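Local coordinates for protein dTDP-4-dehydrorhamnose reductase (Sulfolobus tokodaii, PDB 2GGS) that probably reduces dTDP-4-dehydrorhamnose with NADPH, as the dTDP-4-dehydrorhamnose reductase family does, and holds an NADPH molecule in this structure, at residues S9-I14 with R156-P161; K55-V60 with K96-Y101; K166-G171 with G229-V234. All coordinates share one frame; numbering follows the deposited sequence.

Contact 1 (S9-I14 with R156-P161); sequences SGQLGI and RNKGFP. With NDP (NADPH dihydro-nicotinamide-adenine-dinucleotide phosphate), chain C.
Q11 and R156 pack CB against CB at 3.9 Å where the start of helix 11-20 meets loop 156-159. The Q11 side chain slants across N157 and K158, its CD 3.5 Å from K158 CG and its CG 3.6 Å from N157 OD1. R156 crosses I14 at about a right angle, and I14 CG2 sits over one face of the guanidinium, toward its rim, 3.7 Å from R156 NH2. The CG of R156 is anti to the backbone N (chi1 -175°) and the chain stays extended to NE, which carries the charge past Q11 to a salt bridge between NE and E15. Among polar contacts, R156 NH1 bonds N157 OD1 at 3.1 Å, within the guanidinium plane but 55° above the carbonyl plane. With an alanine in place of R156, E15 would probably be left without its positive mate and N157 freer to turn. NADPH is gripped from both segments. Q11 N donates to its O2A. L12 N donates almost straight (176°) to O1N. K158 NZ reaches O1A at 2.8 Å. S9 OG donates to O1X and accepts from O3B. Glycines G10 and G13 belong to the GxxGxxG motif of a Rossmann fold, whose helix start cradles the pyrophosphate.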
loop_
_atom_site.group_PDB
_atom_site.type_symbol
_atom_site.label_atom_id
_atom_site.label_comp_id
_atom_site.label_asym_id
_atom_site.label_seq_id
_atom_site.Cartn_x
_atom_site.Cartn_y
_atom_site.Cartn_z
ATOM N N SER A 9 -8.698 -7.572 -4.558
ATOM C CA SER A 9 -9.538 -7.774 -3.418
ATOM C C SER A 9 -9.140 -7.069 -2.118
ATOM O O SER A 9 -9.864 -7.192 -1.119
ATOM C CB SER A 9 -9.613 -9.298 -3.147
ATOM O OG SER A 9 -8.297 -9.808 -3.043
ATOM N N GLY A 10 -8.022 -6.309 -2.138
ATOM C CA GLY A 10 -7.515 -5.656 -0.915
ATOM C C GLY A 10 -8.034 -4.214 -0.849
ATOM O O GLY A 10 -8.829 -3.778 -1.687
ATOM N N GLN A 11 -7.526 -3.452 0.115
ATOM C CA GLN A 11 -8.069 -2.110 0.341
ATOM C C GLN A 11 -7.890 -1.199 -0.866
ATOM O O GLN A 11 -8.860 -0.626 -1.387
ATOM C CB GLN A 11 -7.390 -1.459 1.534
ATOM C CG GLN A 11 -7.434 -2.205 2.853
ATOM C CD GLN A 11 -6.890 -1.353 3.962
ATOM O OE1 GLN A 11 -5.644 -1.174 4.101
ATOM N NE2 GLN A 11 -7.768 -0.886 4.810
ATOM N N LEU A 12 -6.643 -1.102 -1.339
ATOM C CA LEU A 12 -6.323 -0.290 -2.501
ATOM C C LEU A 12 -6.981 -0.890 -3.745
ATOM O O LEU A 12 -7.621 -0.182 -4.491
ATOM C CB LEU A 12 -4.803 -0.167 -2.684
ATOM C CG LEU A 12 -4.439 0.582 -3.967
ATOM C CD1 LEU A 12 -5.003 2.036 -3.918
ATOM C CD2 LEU A 12 -2.908 0.630 -4.020
ATOM N N GLY A 13 -6.892 -2.220 -3.925
ATOM C CA GLY A 13 -7.441 -2.839 -5.112
ATOM C C GLY A 13 -8.931 -2.627 -5.301
ATOM O O GLY A 13 -9.364 -2.403 -6.397
ATOM N N ILE A 14 -9.718 -2.733 -4.227
ATOM C CA ILE A 14 -11.176 -2.473 -4.299
ATOM C C ILE A 14 -11.438 -1.091 -4.892
ATOM O O ILE A 14 -12.257 -0.942 -5.793
ATOM C CB ILE A 14 -11.846 -2.642 -2.957
ATOM C CG1 ILE A 14 -11.820 -4.139 -2.608
ATOM C CG2 ILE A 14 -13.339 -2.149 -2.995
ATOM C CD1 ILE A 14 -12.154 -4.458 -1.190
ATOM N N ARG A 156 -8.873 1.684 4.910
ATOM C CA ARG A 156 -10.180 1.565 4.315
ATOM C C ARG A 156 -10.976 0.776 5.354
ATOM O O ARG A 156 -11.431 1.355 6.348
ATOM C CB ARG A 156 -10.128 0.850 2.961
ATOM C CG ARG A 156 -11.459 0.810 2.233
ATOM C CD ARG A 156 -11.389 0.047 0.918
ATOM N NE ARG A 156 -12.707 -0.014 0.327
ATOM C CZ ARG A 156 -13.624 -0.921 0.664
ATOM N NH1 ARG A 156 -13.334 -1.855 1.564
ATOM N NH2 ARG A 156 -14.833 -0.897 0.107
ATOM N N ASN A 157 -11.076 -0.536 5.149
ATOM C CA ASN A 157 -11.716 -1.423 6.129
ATOM C C ASN A 157 -10.734 -2.003 7.160
ATOM O O ASN A 157 -11.140 -2.715 8.104
ATOM C CB ASN A 157 -12.373 -2.574 5.358
ATOM C CG ASN A 157 -11.393 -3.233 4.404
ATOM O OD1 ASN A 157 -10.955 -2.640 3.422
ATOM N ND2 ASN A 157 -11.049 -4.475 4.686
ATOM N N LYS A 158 -9.438 -1.767 6.984
ATOM C CA LYS A 158 -8.497 -2.054 8.056
ATOM C C LYS A 158 -7.469 -0.908 8.171
ATOM O O LYS A 158 -7.762 0.197 7.733
ATOM C CB LYS A 158 -7.862 -3.441 7.904
ATOM C CG LYS A 158 -7.069 -3.609 6.669
ATOM C CD LYS A 158 -6.481 -5.014 6.580
ATOM C CE LYS A 158 -5.658 -5.194 5.293
ATOM N NZ LYS A 158 -5.076 -6.614 5.230
ATOM N N GLY A 159 -6.319 -1.157 8.789
ATOM C CA GLY A 159 -5.346 -0.074 9.006
ATOM C C GLY A 159 -5.687 0.564 10.337
ATOM O O GLY A 159 -6.712 0.256 10.935
ATOM N N PHE A 160 -4.818 1.443 10.800
ATOM C CA PHE A 160 -4.915 1.995 12.155
ATOM C C PHE A 160 -6.235 2.744 12.460
ATOM O O PHE A 160 -6.817 2.523 13.551
ATOM C CB PHE A 160 -3.680 2.866 12.422
ATOM C CG PHE A 160 -3.616 3.420 13.813
ATOM C CD1 PHE A 160 -3.491 2.573 14.903
ATOM C CD2 PHE A 160 -3.672 4.781 14.026
ATOM C CE1 PHE A 160 -3.427 3.092 16.214
ATOM C CE2 PHE A 160 -3.589 5.295 15.325
ATOM C CZ PHE A 160 -3.474 4.454 16.400
ATOM N N PRO A 161 -6.720 3.640 11.560
ATOM C CA PRO A 161 -7.943 4.368 11.940
ATOM C C PRO A 161 -9.124 3.471 12.264
ATOM O O PRO A 161 -9.908 3.796 13.151
ATOM C CB PRO A 161 -8.254 5.205 10.706
ATOM C CG PRO A 161 -6.883 5.474 10.108
ATOM C CD PRO A 161 -6.217 4.135 10.252
HETATM P PA NDP C . -4.393 -5.616 1.648
HETATM O O1A NDP C . -3.829 -6.401 2.758
HETATM O O2A NDP C . -5.741 -5.064 1.923
HETATM O O5B NDP C . -4.467 -6.454 0.311
HETATM C C5B NDP C . -3.470 -7.410 0.000
HETATM C C4B NDP C . -3.851 -7.962 -1.349
HETATM O O4B NDP C . -2.791 -8.824 -1.771
HETATM C C3B NDP C . -5.162 -8.731 -1.340
HETATM O O3B NDP C . -5.873 -8.412 -2.506
HETATM C C2B NDP C . -4.665 -10.181 -1.399
HETATM O O2B NDP C . -5.631 -10.954 -2.045
HETATM C C1B NDP C . -3.423 -9.997 -2.260
HETATM N N9A NDP C . -2.508 -11.134 -2.120
HETATM C C8A NDP C . -1.763 -11.463 -1.028
HETATM N N7A NDP C . -1.072 -12.605 -1.310
HETATM C C5A NDP C . -1.390 -12.978 -2.562
HETATM C C6A NDP C . -0.999 -14.064 -3.354
HETATM N N6A NDP C . -0.212 -15.046 -2.832
HETATM N N1A NDP C . -1.554 -14.152 -4.602
HETATM C C2A NDP C . -2.450 -13.224 -5.117
HETATM N N3A NDP C . -2.840 -12.171 -4.325
HETATM C C4A NDP C . -2.317 -12.070 -3.081
HETATM O O3 NDP C . -3.237 -4.518 1.347
HETATM P PN NDP C . -3.451 -2.959 0.955
HETATM O O1N NDP C . -4.479 -2.735 -0.036
HETATM O O2N NDP C . -3.504 -2.303 2.282
HETATM O O5D NDP C . -1.998 -2.649 0.363
HETATM C C5D NDP C . -1.821 -2.435 -1.034
HETATM C C4D NDP C . -0.353 -2.230 -1.386
HETATM O O4D NDP C . 0.114 -1.100 -0.686
HETATM C C3D NDP C . 0.562 -3.387 -0.995
HETATM O O3D NDP C . 1.561 -3.385 -1.979
HETATM C C2D NDP C . 1.142 -2.961 0.331
HETATM O O2D NDP C . 2.381 -3.609 0.564
HETATM C C1D NDP C . 1.279 -1.441 0.070
HETATM N N1N NDP C . 1.312 -0.697 1.335
HETATM C C2N NDP C . 0.345 -0.974 2.264
HETATM C C3N NDP C . 0.182 -0.192 3.399
HETATM C C7N NDP C . -0.895 -0.545 4.372
HETATM O O7N NDP C . -0.910 0.094 5.628
HETATM N N7N NDP C . -1.807 -1.460 4.050
HETATM C C4N NDP C . 1.091 0.996 3.655
HETATM C C5N NDP C . 2.149 1.203 2.597
HETATM C C6N NDP C . 2.195 0.353 1.485
HETATM P P2B NDP C . -6.652 -11.963 -1.213
HETATM O O1X NDP C . -7.723 -12.187 -2.202
HETATM O O2X NDP C . -7.103 -11.278 0.033
HETATM O O3X NDP C . -5.905 -13.265 -0.821
#

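Contact 2 (K55-V60 with K96-Y101); sequences KKRPDV and KVIDSY
V60 and Y101 lie side by side and point the same way from neighbouring parallel strands, V60 CG2 meeting the edge of the Y101 ring in its plane, 3.9 Å from CD2. With CG anti to the backbone N (chi1 171°), the ring of Y101 is carried alongside V60, and its OH donates to the carbonyl of K201. P58 and I98 are turned at about a right angle: I98 CD1 comes to 3.7 Å from P58 CD and to 3.6 Å from P58 O. That same carbonyl takes the hydroxyl of S100, OG to O 2.7 Å, tilted 25° from the carbonyl plane, so a buried serine is satisfied by backbone. Obliquely, R57 NH1 passes I98 CG2 at 3.7 Å. Backbone pairing starts one residue later, with Y101 N donating to D59 O at 2.9 Å in a straight line (180°), and V60 CA making a CA-H...O contact with Y101 O at 3.4 Å. Helices 46-56 and 77-97 both end just before these turns, the second in a Schellman motif at D99. Strand 60-63, entered here, lies between strands 3-6 and 101-107; P58 rests on L4 and V60 on T3, while Y101 also touches R200.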
loop_
_atom_site.group_PDB
_atom_site.type_symbol
_atom_site.label_atom_id
_atom_site.label_comp_id
_atom_site.label_asym_id
_atom_site.label_seq_id
_atom_site.Cartn_x
_atom_site.Cartn_y
_atom_site.Cartn_z
ATOM N N LYS A 55 -1.417 -14.352 -21.422
ATOM C CA LYS A 55 -2.744 -14.623 -22.002
ATOM C C LYS A 55 -3.691 -13.406 -21.963
ATOM O O LYS A 55 -4.326 -13.090 -22.968
ATOM C CB LYS A 55 -3.406 -15.866 -21.361
ATOM C CG LYS A 55 -2.665 -17.194 -21.612
ATOM C CD LYS A 55 -2.650 -17.585 -23.114
ATOM C CE LYS A 55 -1.588 -18.663 -23.435
ATOM N NZ LYS A 55 -1.724 -19.869 -22.578
ATOM N N LYS A 56 -3.781 -12.719 -20.822
ATOM C CA LYS A 56 -4.753 -11.630 -20.660
ATOM C C LYS A 56 -4.318 -10.339 -21.317
ATOM O O LYS A 56 -5.161 -9.470 -21.602
ATOM C CB LYS A 56 -5.067 -11.395 -19.182
ATOM C CG LYS A 56 -5.665 -12.597 -18.446
ATOM C CD LYS A 56 -6.893 -13.214 -19.118
ATOM C CE LYS A 56 -7.401 -14.382 -18.268
ATOM N NZ LYS A 56 -8.510 -15.170 -18.899
ATOM N N ARG A 57 -3.003 -10.193 -21.561
ATOM C CA ARG A 57 -2.469 -9.050 -22.306
ATOM C C ARG A 57 -2.891 -7.677 -21.733
ATOM O O ARG A 57 -3.416 -6.818 -22.443
ATOM C CB ARG A 57 -2.824 -9.166 -23.806
ATOM C CG ARG A 57 -2.232 -10.466 -24.437
ATOM C CD ARG A 57 -2.348 -10.492 -25.962
ATOM N NE ARG A 57 -1.947 -9.234 -26.592
ATOM C CZ ARG A 57 -0.691 -8.938 -26.900
ATOM N NH1 ARG A 57 0.274 -9.792 -26.608
ATOM N NH2 ARG A 57 -0.381 -7.755 -27.448
ATOM N N PRO A 58 -2.645 -7.460 -20.434
ATOM C CA PRO A 58 -2.919 -6.086 -19.941
ATOM C C PRO A 58 -2.007 -5.043 -20.556
ATOM O O PRO A 58 -0.819 -5.304 -20.738
ATOM C CB PRO A 58 -2.698 -6.219 -18.422
ATOM C CG PRO A 58 -1.667 -7.364 -18.293
ATOM C CD PRO A 58 -2.181 -8.358 -19.367
ATOM N N ASP A 59 -2.545 -3.866 -20.864
ATOM C CA ASP A 59 -1.727 -2.740 -21.316
ATOM C C ASP A 59 -0.938 -2.240 -20.124
ATOM O O ASP A 59 0.192 -1.761 -20.256
ATOM C CB ASP A 59 -2.605 -1.604 -21.841
ATOM C CG ASP A 59 -3.396 -2.002 -23.072
ATOM O OD1 ASP A 59 -2.801 -2.435 -24.075
ATOM O OD2 ASP A 59 -4.622 -1.873 -23.051
ATOM N N VAL A 60 -1.579 -2.364 -18.959
ATOM C CA VAL A 60 -1.093 -1.821 -17.702
ATOM C C VAL A 60 -1.242 -2.893 -16.596
ATOM O O VAL A 60 -2.247 -3.601 -16.526
ATOM C CB VAL A 60 -1.862 -0.522 -17.320
ATOM C CG1 VAL A 60 -1.476 -0.046 -15.924
ATOM C CG2 VAL A 60 -1.575 0.565 -18.365
ATOM N N LYS A 96 7.241 -7.931 -19.621
ATOM C CA LYS A 96 8.186 -7.456 -20.627
ATOM C C LYS A 96 7.847 -8.073 -21.980
ATOM O O LYS A 96 7.980 -7.425 -23.029
ATOM C CB LYS A 96 9.617 -7.799 -20.210
ATOM C CG LYS A 96 10.730 -7.265 -21.128
ATOM C CD LYS A 96 10.576 -5.755 -21.421
ATOM C CE LYS A 96 11.753 -5.209 -22.206
ATOM N NZ LYS A 96 11.961 -5.968 -23.464
ATOM N N VAL A 97 7.409 -9.321 -21.923
ATOM C CA VAL A 97 7.049 -10.076 -23.124
ATOM C C VAL A 97 5.965 -9.350 -23.931
ATOM O O VAL A 97 6.021 -9.319 -25.180
ATOM C CB VAL A 97 6.651 -11.520 -22.757
ATOM C CG1 VAL A 97 6.090 -12.285 -23.987
ATOM C CG2 VAL A 97 7.846 -12.266 -22.172
ATOM N N ILE A 98 5.017 -8.726 -23.222
ATOM C CA ILE A 98 3.894 -8.012 -23.821
ATOM C C ILE A 98 4.090 -6.489 -23.797
ATOM O O ILE A 98 3.222 -5.716 -24.203
ATOM C CB ILE A 98 2.513 -8.444 -23.194
ATOM C CG1 ILE A 98 2.464 -8.162 -21.681
ATOM C CG2 ILE A 98 2.209 -9.909 -23.473
ATOM C CD1 ILE A 98 1.042 -8.311 -21.107
ATOM N N ASP A 99 5.247 -6.062 -23.316
ATOM C CA ASP A 99 5.608 -4.644 -23.277
ATOM C C ASP A 99 4.587 -3.854 -22.421
ATOM O O ASP A 99 4.196 -2.745 -22.764
ATOM C CB ASP A 99 5.726 -4.072 -24.700
ATOM C CG ASP A 99 6.335 -2.709 -24.719
ATOM O OD1 ASP A 99 7.229 -2.439 -23.888
ATOM O OD2 ASP A 99 5.936 -1.884 -25.556
ATOM N N SER A 100 4.144 -4.461 -21.329
ATOM C CA SER A 100 3.179 -3.817 -20.433
ATOM C C SER A 100 3.796 -2.647 -19.665
ATOM O O SER A 100 5.004 -2.617 -19.418
ATOM C CB SER A 100 2.671 -4.796 -19.391
ATOM O OG SER A 100 1.766 -5.715 -19.947
ATOM N N TYR A 101 2.950 -1.694 -19.287
ATOM C CA TYR A 101 3.374 -0.626 -18.400
ATOM C C TYR A 101 3.166 -1.160 -16.969
ATOM O O TYR A 101 2.055 -1.461 -16.588
ATOM C CB TYR A 101 2.553 0.635 -18.666
ATOM C CG TYR A 101 2.719 1.788 -17.699
ATOM C CD1 TYR A 101 3.975 2.197 -17.267
ATOM C CD2 TYR A 101 1.610 2.523 -17.286
ATOM C CE1 TYR A 101 4.122 3.269 -16.397
ATOM C CE2 TYR A 101 1.756 3.601 -16.411
ATOM C CZ TYR A 101 3.007 3.971 -15.993
ATOM O OH TYR A 101 3.178 5.024 -15.131
#

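Contact 3 (K166-G171 with G229-V234); sequences KTLKEG and GEVKEV
L168 and V231 join the last turn of helix 160-169 to strand 231-234, at a helix end that closes in a Schellman motif with G171 as its C-prime residue. In that motif G171 N bonds L168 O at 3.0 Å and K172 N reaches T167 O. Strand 231-234 runs parallel to strand 174-177, which follows this helix, and helix 214-224 lies alongside, so the contact belongs to a small two-stranded alpha/beta unit apart from the seven-stranded Rossmann sheet.

The packed part centres on L168. Its CG is anti to the carbonyl carbon (chi1 -63°), which turns both methyls to the 229-231 backbone and V231: CD2 sits 3.4 Å from G229 O and 3.5 Å from E230 O, while CD1 meets V231 CG2 at 3.9 Å, the two side chains crossing at about a right angle. L168 also touches V174 and L227, and V231 leans on F215 and L219 of helix 214-224, which completes an apolar patch. G229 fits closely because it has no CB: its CA lies 3.6 Å from G171 O, a CA-H...O contact, and a side chain would run into the carbonyl of L168.

The other side is looser and polar. E230 is exposed and its CB points away from the helix; its OE1 makes a long salt bridge, 3.9 Å, to K232 NZ, two residues on and in the strand. A water bridges this side: it donates to G171 O at 2.9 Å and accepts from E230 N at 3.1 Å.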
loop_
_atom_site.group_PDB
_atom_site.type_symbol
_atom_site.label_atom_id
_atom_site.label_comp_id
_atom_site.label_asym_id
_atom_site.label_seq_id
_atom_site.Cartn_x
_atom_site.Cartn_y
_atom_site.Cartn_z
ATOM N N LYS A 166 -13.014 1.025 16.062
ATOM C CA LYS A 166 -13.651 -0.189 16.617
ATOM C C LYS A 166 -13.295 -0.389 18.084
ATOM O O LYS A 166 -14.171 -0.693 18.889
ATOM C CB LYS A 166 -13.311 -1.453 15.796
ATOM C CG LYS A 166 -13.389 -1.244 14.281
ATOM C CD LYS A 166 -13.748 -2.497 13.482
ATOM C CE LYS A 166 -15.091 -2.311 12.766
ATOM N NZ LYS A 166 -15.254 -3.232 11.588
ATOM N N THR A 167 -12.026 -0.195 18.439
ATOM C CA THR A 167 -11.562 -0.364 19.818
ATOM C C THR A 167 -12.221 0.654 20.772
ATOM O O THR A 167 -12.766 0.256 21.823
ATOM C CB THR A 167 -10.024 -0.284 19.889
ATOM O OG1 THR A 167 -9.471 -1.329 19.084
ATOM C CG2 THR A 167 -9.498 -0.429 21.308
ATOM N N LEU A 168 -12.181 1.941 20.401
ATOM C CA LEU A 168 -12.709 3.011 21.267
ATOM C C LEU A 168 -14.211 2.947 21.421
ATOM O O LEU A 168 -14.718 3.260 22.493
ATOM C CB LEU A 168 -12.312 4.419 20.779
ATOM C CG LEU A 168 -10.820 4.777 20.764
ATOM C CD1 LEU A 168 -10.612 6.243 20.314
ATOM C CD2 LEU A 168 -10.142 4.522 22.111
ATOM N N LYS A 169 -14.901 2.545 20.350
ATOM C CA LYS A 169 -16.362 2.409 20.315
ATOM C C LYS A 169 -16.809 1.379 21.351
ATOM O O LYS A 169 -17.849 1.560 21.994
ATOM C CB LYS A 169 -16.803 1.983 18.906
ATOM C CG LYS A 169 -18.293 2.072 18.610
ATOM C CD LYS A 169 -18.611 1.346 17.309
ATOM C CE LYS A 169 -20.040 0.822 17.279
ATOM N NZ LYS A 169 -21.084 1.863 17.055
ATOM N N GLU A 170 -16.008 0.325 21.527
ATOM C CA GLU A 170 -16.327 -0.736 22.491
ATOM C C GLU A 170 -15.789 -0.401 23.895
ATOM O O GLU A 170 -15.802 -1.250 24.803
ATOM C CB GLU A 170 -15.901 -2.145 21.976
ATOM C CG GLU A 170 -14.388 -2.464 22.057
ATOM C CD GLU A 170 -13.943 -3.731 21.270
ATOM O OE1 GLU A 170 -14.413 -4.849 21.589
ATOM O OE2 GLU A 170 -13.087 -3.618 20.348
ATOM N N GLY A 171 -15.338 0.844 24.079
ATOM C CA GLY A 171 -14.859 1.318 25.379
ATOM C C GLY A 171 -13.457 0.871 25.753
ATOM O O GLY A 171 -12.982 1.146 26.860
ATOM N N GLY A 229 -13.632 5.196 25.671
ATOM C CA GLY A 229 -12.397 4.427 25.558
ATOM C C GLY A 229 -11.201 5.333 25.440
ATOM O O GLY A 229 -11.254 6.374 24.788
ATOM N N GLU A 230 -10.102 4.923 26.035
ATOM C CA GLU A 230 -8.954 5.786 26.197
ATOM C C GLU A 230 -7.905 5.567 25.123
ATOM O O GLU A 230 -7.749 4.460 24.596
ATOM C CB GLU A 230 -8.334 5.533 27.566
ATOM C CG GLU A 230 -7.059 6.321 27.841
ATOM C CD GLU A 230 -6.431 6.012 29.195
ATOM O OE1 GLU A 230 -6.822 4.993 29.821
ATOM O OE2 GLU A 230 -5.537 6.798 29.616
ATOM N N VAL A 231 -7.176 6.631 24.813
ATOM C CA VAL A 231 -5.998 6.489 23.990
ATOM C C VAL A 231 -4.762 6.685 24.837
ATOM O O VAL A 231 -4.559 7.756 25.423
ATOM C CB VAL A 231 -5.976 7.466 22.775
ATOM C CG1 VAL A 231 -4.743 7.185 21.903
ATOM C CG2 VAL A 231 -7.265 7.355 21.983
ATOM N N LYS A 232 -3.931 5.644 24.872
ATOM C CA LYS A 232 -2.628 5.694 25.514
ATOM C C LYS A 232 -1.522 5.522 24.499
ATOM O O LYS A 232 -1.459 4.508 23.792
ATOM C CB LYS A 232 -2.510 4.616 26.602
ATOM C CG LYS A 232 -3.376 4.858 27.802
ATOM C CD LYS A 232 -2.845 4.102 29.012
ATOM C CE LYS A 232 -3.863 4.086 30.155
ATOM N NZ LYS A 232 -3.736 2.885 31.050
ATOM N N GLU A 233 -0.659 6.520 24.433
ATOM C CA GLU A 233 0.549 6.451 23.634
ATOM C C GLU A 233 1.592 5.584 24.338
ATOM O O GLU A 233 1.832 5.728 25.544
ATOM C CB GLU A 233 1.097 7.850 23.413
ATOM C CG GLU A 233 2.164 7.976 22.343
ATOM C CD GLU A 233 2.510 9.430 22.053
ATOM O OE1 GLU A 233 2.487 10.251 23.001
ATOM O OE2 GLU A 233 2.771 9.790 20.888
ATOM N N VAL A 234 2.233 4.704 23.578
ATOM C CA VAL A 234 3.278 3.826 24.131
ATOM C C VAL A 234 4.550 3.891 23.263
ATOM O O VAL A 234 4.457 4.046 22.041
ATOM C CB VAL A 234 2.762 2.366 24.283
ATOM C CG1 VAL A 234 1.627 2.284 25.289
ATOM C CG2 VAL A 234 2.285 1.797 22.963
HETATM O O HOH W 1 -10.545 2.427 27.755
#

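Contact 2 is nested in the chain loop that contact 1 closes, and contact 3 opens only after contact 1 has closed. Contacts 1 and 2 both belong to the Rossmann domain: contact 1 at the cofactor end of helix 11-20, contact 2 in the sheet, where strands 60-63 and 101-107 begin, with centres about 26 Å apart and nearest atoms about 12 Å apart. Contacts 1 and 3 share helix 160-169, using its start and its end, their centres about 20 Å apart. Contacts 2 and 3 lie on opposite sides of the chain's centre, about 46 Å between centres. One helix thus connects the NADPH-binding loop to the small two-stranded sheet; contact 2 lies well away, at the start of two inner strands.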